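Side-chain contacts in SusD superfamily protein (Bacteroides vulgatus ATCC 8482, PDB 3JQ0), which is a putative outer-membrane nutrient-binding protein of the SusD family, probably involved in capturing sugars at the cell surface: residues 26-29 / 30-34; 114-117 / 118-121; 396-399 / 400-403. One frame throughout, in Å; residues are numbered along the deposited sequence.

In the fold
Contacts 1 and 2 belong to the same buried part of the chain, with centres 11 Å apart. They touch directly: F30 CD1 lies 3.3 Å from H117 NE2, and L33 CD2 lies 3.4 Å from S121 OG. The F30 and H117 rings stack, so helix 27-34 is packed against helix 97-122. Contact 3 lies at the surface, on the other side of the chain's centre from contact 2. Its nearest atoms are about 25 Å from contact 1 and about 27 Å from contact 2. Contacts 1 and 2 are core packing, and contact 3 is the end of a short helix.

Contact 1: residues 26-29 / 30-34; sequences KSYN and FFLLG
Y28 and L32 meet one turn apart on helix 27-34, a short alpha-helix in the alpha-helical SusD fold. The Y28 ring lies across the end of L32. Methyl CD1 of L32 sits over one ring face, 3.9 Å from the centroid, while L32 CD2 reaches Y28 CE1 at 3.7 Å. With CG anti to the backbone N (chi1 178°) and beside the carbonyl carbon, the Y28 ring meets L32 one turn on. Y260 stacks on the same tyrosine, and W257 stacks on F31.

F30, in the first turn of the helix, lays its ring over K26, the residue just before helix 27-34. K26 CB rests over the F30 face, 4.0 Å from its centroid, and K26 O also lies above this face. That carbonyl accepts F30 N at 2.9 Å, so ring and backbone close on the same residue. The chain of K26 turns away, and its NZ forms a salt bridge with D74. Y113 meets the F30 ring edge-to-face. With an alanine in place of F30, the face over K26 CB and K26 O would be lost and the H117 ring would probably be left without its stacking partner. L33 N donates to N29 O at 2.9 Å, and L33 CG packs 3.3 Å from the same oxygen.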
# COMPACT_ATOMS: atom_id res chain seq x y z
N LYS A 26 0.06 8.23 -9.60
CA LYS A 26 -0.22 6.80 -9.60
C LYS A 26 -0.54 6.21 -8.23
O LYS A 26 -0.73 5.01 -8.13
CB LYS A 26 0.94 6.02 -10.24
CG LYS A 26 0.76 5.97 -11.80
CD LYS A 26 0.24 7.17 -12.47
CE LYS A 26 -0.10 7.02 -13.92
NZ LYS A 26 -0.29 8.32 -14.59
N SER A 27 -0.64 7.06 -7.22
CA SER A 27 -0.97 6.62 -5.84
C SER A 27 -2.18 5.71 -5.83
O SER A 27 -2.16 4.65 -5.20
CB SER A 27 -1.38 7.89 -5.01
OG SER A 27 -0.39 8.76 -4.72
N TYR A 28 -3.25 6.18 -6.46
CA TYR A 28 -4.48 5.42 -6.50
C TYR A 28 -4.26 4.06 -7.17
O TYR A 28 -4.69 3.02 -6.65
CB TYR A 28 -5.56 6.24 -7.20
CG TYR A 28 -6.88 5.52 -7.34
CD1 TYR A 28 -7.49 4.93 -6.27
CD2 TYR A 28 -7.53 5.49 -8.56
CE1 TYR A 28 -8.72 4.29 -6.41
CE2 TYR A 28 -8.73 4.89 -8.73
CZ TYR A 28 -9.34 4.26 -7.63
OH TYR A 28 -10.57 3.65 -7.79
N ASN A 29 -3.59 4.05 -8.33
CA ASN A 29 -3.28 2.77 -8.97
C ASN A 29 -2.45 1.86 -8.09
O ASN A 29 -2.68 0.64 -8.11
CB ASN A 29 -2.60 2.98 -10.30
CG ASN A 29 -3.52 3.39 -11.41
OD1 ASN A 29 -4.73 3.35 -11.28
ND2 ASN A 29 -2.93 3.74 -12.56
N PHE A 30 -1.52 2.37 -7.31
CA PHE A 30 -0.74 1.50 -6.41
C PHE A 30 -1.66 0.86 -5.40
O PHE A 30 -1.49 -0.31 -5.06
CB PHE A 30 0.39 2.28 -5.71
CG PHE A 30 1.39 2.92 -6.64
CD1 PHE A 30 1.74 2.35 -7.88
CD2 PHE A 30 2.02 4.11 -6.28
CE1 PHE A 30 2.65 2.98 -8.72
CE2 PHE A 30 2.93 4.73 -7.13
CZ PHE A 30 3.22 4.17 -8.36
N PHE A 31 -2.62 1.61 -4.85
CA PHE A 31 -3.64 1.04 -3.99
C PHE A 31 -4.40 -0.08 -4.69
O PHE A 31 -4.56 -1.17 -4.15
CB PHE A 31 -4.57 2.12 -3.46
CG PHE A 31 -5.84 1.60 -2.86
CD1 PHE A 31 -5.85 0.97 -1.61
CD2 PHE A 31 -7.03 1.70 -3.58
CE1 PHE A 31 -7.07 0.50 -1.11
CE2 PHE A 31 -8.22 1.22 -3.07
CZ PHE A 31 -8.23 0.61 -1.84
N LEU A 32 -4.91 0.22 -5.89
CA LEU A 32 -5.73 -0.75 -6.59
C LEU A 32 -4.98 -2.03 -6.90
O LEU A 32 -5.56 -3.13 -6.84
CB LEU A 32 -6.27 -0.17 -7.91
CG LEU A 32 -7.31 0.98 -7.81
CD1 LEU A 32 -7.67 1.41 -9.25
CD2 LEU A 32 -8.51 0.61 -6.97
N LEU A 33 -3.71 -1.90 -7.29
CA LEU A 33 -2.92 -3.07 -7.62
C LEU A 33 -2.61 -3.89 -6.38
O LEU A 33 -2.51 -5.13 -6.48
CB LEU A 33 -1.59 -2.63 -8.27
CG LEU A 33 -1.74 -2.06 -9.69
CD1 LEU A 33 -0.39 -1.52 -10.14
CD2 LEU A 33 -2.26 -3.10 -10.65
N GLY A 34 -2.47 -3.25 -5.22
CA GLY A 34 -1.96 -3.95 -4.06
C GLY A 34 -2.97 -4.43 -3.04
O GLY A 34 -2.58 -5.21 -2.16

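Contact 2: residues 114-117 / 118-121; sequences LYFH and LLRS
R120 lays its guanidinium flat on the ring of F116, one helical turn earlier. The two planes are 10° apart and their centres 3.8 Å apart. R120 NE lies over the ring centre. R120 CZ is displaced from it, in an off-centre cation-pi contact, and comes 3.2 Å from F116 CE2. R120 CD also sits over the ring, in a CH-pi contact. The chain of R120 bends at chi3 (-73°), which brings the flat group back over the phenyl face.

The same bend lets R120 NE donate to F116 O at 3.2 Å. This oxygen lies at the guanidinium edge, in its plane. The donor, however, stands above the carbonyl plane and not on a lone pair. R120 N binds the same oxygen from the opposite face, so two N-H groups of one residue grip it. This pair of bonds and the stack together fix the rotation of the guanidinium.

R120 NH2 lies over one face of the H117 ring, 3.8 Å from H117 ND1. The histidine is hydrogen-bonded at both nitrogens, ND1 to Y450 OH and NE2 to Y113 OH. Y450 also makes a cation-pi contact with R120. The leucines complete the turn: L118 CD1 touches Y115 CD1 at 3.9 Å, and L119 CD2 approaches the F116 ring at its edge.

Both segments lie on helix 97-122, buried in the mainly helical SusD-family fold of the TPR clan; the stack is an i to i+4 Phe-Arg pair. F116 and L119 pack on helices 149-167 and 182-199. L114, Y115 and L118 face helix 75-91, and H117 faces helix 27-34.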
# COMPACT_ATOMS: atom_id res chain seq x y z
N LEU A 114 8.62 0.94 -10.11
CA LEU A 114 7.56 0.82 -11.08
C LEU A 114 7.59 -0.55 -11.76
O LEU A 114 6.55 -1.19 -11.91
CB LEU A 114 7.60 1.96 -12.10
CG LEU A 114 7.34 3.34 -11.55
CD1 LEU A 114 7.54 4.41 -12.61
CD2 LEU A 114 5.91 3.46 -10.96
N TYR A 115 8.76 -1.00 -12.18
CA TYR A 115 8.86 -2.30 -12.78
C TYR A 115 8.43 -3.42 -11.84
O TYR A 115 7.93 -4.46 -12.31
CB TYR A 115 10.24 -2.59 -13.38
CG TYR A 115 10.38 -2.01 -14.79
CD1 TYR A 115 9.71 -2.56 -15.85
CD2 TYR A 115 11.15 -0.88 -15.03
CE1 TYR A 115 9.80 -2.02 -17.13
CE2 TYR A 115 11.30 -0.35 -16.30
CZ TYR A 115 10.62 -0.92 -17.35
OH TYR A 115 10.67 -0.41 -18.64
N PHE A 116 8.61 -3.24 -10.52
CA PHE A 116 8.19 -4.27 -9.55
C PHE A 116 6.66 -4.32 -9.40
O PHE A 116 6.10 -5.41 -9.26
CB PHE A 116 8.92 -4.07 -8.24
CG PHE A 116 8.69 -5.15 -7.21
CD1 PHE A 116 8.88 -6.49 -7.50
CD2 PHE A 116 8.30 -4.81 -5.92
CE1 PHE A 116 8.68 -7.46 -6.57
CE2 PHE A 116 8.09 -5.80 -4.98
CZ PHE A 116 8.30 -7.13 -5.29
N HIS A 117 5.96 -3.19 -9.49
CA HIS A 117 4.50 -3.22 -9.64
C HIS A 117 4.11 -3.95 -10.92
O HIS A 117 3.19 -4.76 -10.96
CB HIS A 117 3.90 -1.83 -9.64
CG HIS A 117 3.72 -1.22 -8.29
ND1 HIS A 117 2.81 -1.67 -7.37
CD2 HIS A 117 4.29 -0.11 -7.77
CE1 HIS A 117 2.87 -0.89 -6.31
NE2 HIS A 117 3.77 0.06 -6.51
N LEU A 118 4.80 -3.62 -12.02
CA LEU A 118 4.48 -4.26 -13.31
C LEU A 118 4.69 -5.78 -13.27
O LEU A 118 3.86 -6.54 -13.76
CB LEU A 118 5.29 -3.63 -14.47
CG LEU A 118 4.98 -2.16 -14.80
CD1 LEU A 118 5.96 -1.61 -15.84
CD2 LEU A 118 3.55 -2.06 -15.32
N LEU A 119 5.80 -6.21 -12.68
CA LEU A 119 6.10 -7.66 -12.58
C LEU A 119 5.00 -8.40 -11.82
O LEU A 119 4.51 -9.42 -12.27
CB LEU A 119 7.41 -7.85 -11.83
CG LEU A 119 7.79 -9.29 -11.58
CD1 LEU A 119 8.11 -10.07 -12.85
CD2 LEU A 119 8.93 -9.38 -10.58
N ARG A 120 4.61 -7.87 -10.66
CA ARG A 120 3.64 -8.54 -9.81
C ARG A 120 2.24 -8.51 -10.38
O ARG A 120 1.41 -9.36 -10.07
CB ARG A 120 3.67 -7.94 -8.40
CG ARG A 120 4.98 -8.20 -7.64
CD ARG A 120 4.94 -7.58 -6.26
NE ARG A 120 5.04 -6.13 -6.35
CZ ARG A 120 4.94 -5.33 -5.30
NH1 ARG A 120 4.70 -5.84 -4.10
NH2 ARG A 120 5.03 -4.02 -5.46
N SER A 121 1.98 -7.52 -11.23
CA SER A 121 0.62 -7.27 -11.73
C SER A 121 0.40 -7.83 -13.13
O SER A 121 -0.59 -8.50 -13.37
CB SER A 121 0.30 -5.77 -11.66
OG SER A 121 0.33 -5.36 -10.29

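Contact 3: residues 396-399 / 400-403; sequences SKYF and NEHK
Y398 and H402 form an offset stack at the C-terminal end of helix 396-401. Their centroids are 3.9 Å apart and their planes 21° apart. H402 CD2 sits over the centre of the tyrosine ring. Y398 O lies at the imidazole edge, in its plane, 3.2 Å from H402 CD2. H402 ND1 is hydrogen-bonded to E405 OE2.

The backbone bonds change as the helix ends. N400 N donates to S396 O at 2.9 Å. E401 N makes two weak bonds, to K397 O and Y398 O. H402 N then donates to F399 O at 3.1 Å, from above the carbonyl plane. H402 is also the first residue to leave helical angles and the N-cap position of helix 403-406.

K397 and E401 are oppositely charged, but K397 NZ and E401 OE2 stay 4.3 Å apart, beyond a salt bridge. A water joins them instead. It accepts from K397 NZ at 3.2 Å and donates to E401 OE2 at 2.8 Å. The bend of K397 at chi4 (82°) turns NZ toward this water. S396 OG is satisfied by E391.

F399 is the buried residue here, packed on helix 383-394, with K403 CE 3.9 Å from F399 CE2. The chemistry is that of the solvent-facing C-terminal end of a short helix: one stack and one apolar anchor, while the charges meet through a water, where solvent would probably screen them.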
# COMPACT_ATOMS: atom_id res chain seq x y z
N SER A 396 1.63 0.39 25.20
CA SER A 396 2.42 -0.36 26.14
C SER A 396 1.66 -0.76 27.40
O SER A 396 1.87 -1.86 27.93
CB SER A 396 3.68 0.44 26.56
OG SER A 396 4.52 0.64 25.44
N LYS A 397 0.85 0.12 27.96
CA LYS A 397 0.18 -0.19 29.21
C LYS A 397 -0.70 -1.45 29.06
O LYS A 397 -0.57 -2.42 29.82
CB LYS A 397 -0.64 1.00 29.71
CG LYS A 397 -1.29 0.77 31.05
CD LYS A 397 -2.14 1.94 31.51
CE LYS A 397 -2.81 1.72 32.85
NZ LYS A 397 -1.72 2.06 33.79
N TYR A 398 -1.60 -1.44 28.10
CA TYR A 398 -2.48 -2.55 27.89
C TYR A 398 -1.72 -3.76 27.43
O TYR A 398 -1.97 -4.88 27.89
CB TYR A 398 -3.55 -2.17 26.88
CG TYR A 398 -4.61 -3.21 26.71
CD1 TYR A 398 -4.44 -4.27 25.83
CD2 TYR A 398 -5.77 -3.17 27.45
CE1 TYR A 398 -5.42 -5.27 25.72
CE2 TYR A 398 -6.77 -4.13 27.33
CZ TYR A 398 -6.58 -5.17 26.47
OH TYR A 398 -7.55 -6.14 26.37
N PHE A 399 -0.77 -3.59 26.53
CA PHE A 399 0.01 -4.72 26.00
C PHE A 399 0.68 -5.46 27.16
O PHE A 399 0.60 -6.69 27.25
CB PHE A 399 1.02 -4.20 25.02
CG PHE A 399 1.85 -5.27 24.38
CD1 PHE A 399 1.39 -5.96 23.30
CD2 PHE A 399 3.11 -5.57 24.89
CE1 PHE A 399 2.19 -7.02 22.73
CE2 PHE A 399 3.92 -6.57 24.35
CZ PHE A 399 3.47 -7.25 23.27
N ASN A 400 1.34 -4.73 28.03
CA ASN A 400 2.09 -5.35 29.13
C ASN A 400 1.21 -6.05 30.14
O ASN A 400 1.70 -6.94 30.82
CB ASN A 400 2.98 -4.30 29.81
CG ASN A 400 4.20 -3.91 28.93
OD1 ASN A 400 4.60 -4.65 28.05
ND2 ASN A 400 4.76 -2.70 29.17
N GLU A 401 -0.06 -5.65 30.24
CA GLU A 401 -1.00 -6.25 31.13
C GLU A 401 -1.68 -7.47 30.51
O GLU A 401 -2.32 -8.25 31.21
CB GLU A 401 -2.12 -5.24 31.49
CG GLU A 401 -1.83 -4.02 32.32
CD GLU A 401 -2.96 -2.84 32.23
OE1 GLU A 401 -3.84 -2.65 31.24
OE2 GLU A 401 -2.91 -2.01 33.20
N HIS A 402 -1.61 -7.60 29.18
CA HIS A 402 -2.40 -8.63 28.48
C HIS A 402 -1.57 -9.48 27.51
O HIS A 402 -2.11 -10.02 26.54
CB HIS A 402 -3.59 -8.01 27.73
CG HIS A 402 -4.57 -7.36 28.65
ND1 HIS A 402 -5.58 -8.04 29.30
CD2 HIS A 402 -4.63 -6.09 29.08
CE1 HIS A 402 -6.24 -7.19 30.06
NE2 HIS A 402 -5.70 -6.01 29.94
N LYS A 403 -0.28 -9.64 27.80
CA LYS A 403 0.58 -10.43 26.93
C LYS A 403 0.06 -11.85 26.71
O LYS A 403 0.21 -12.38 25.61
CB LYS A 403 2.03 -10.49 27.41
CG LYS A 403 2.76 -9.21 27.36
CD LYS A 403 4.17 -9.31 28.00
CE LYS A 403 4.97 -8.03 27.79
NZ LYS A 403 6.18 -8.07 28.66
O HOH W 1 -0.50 -0.85 34.04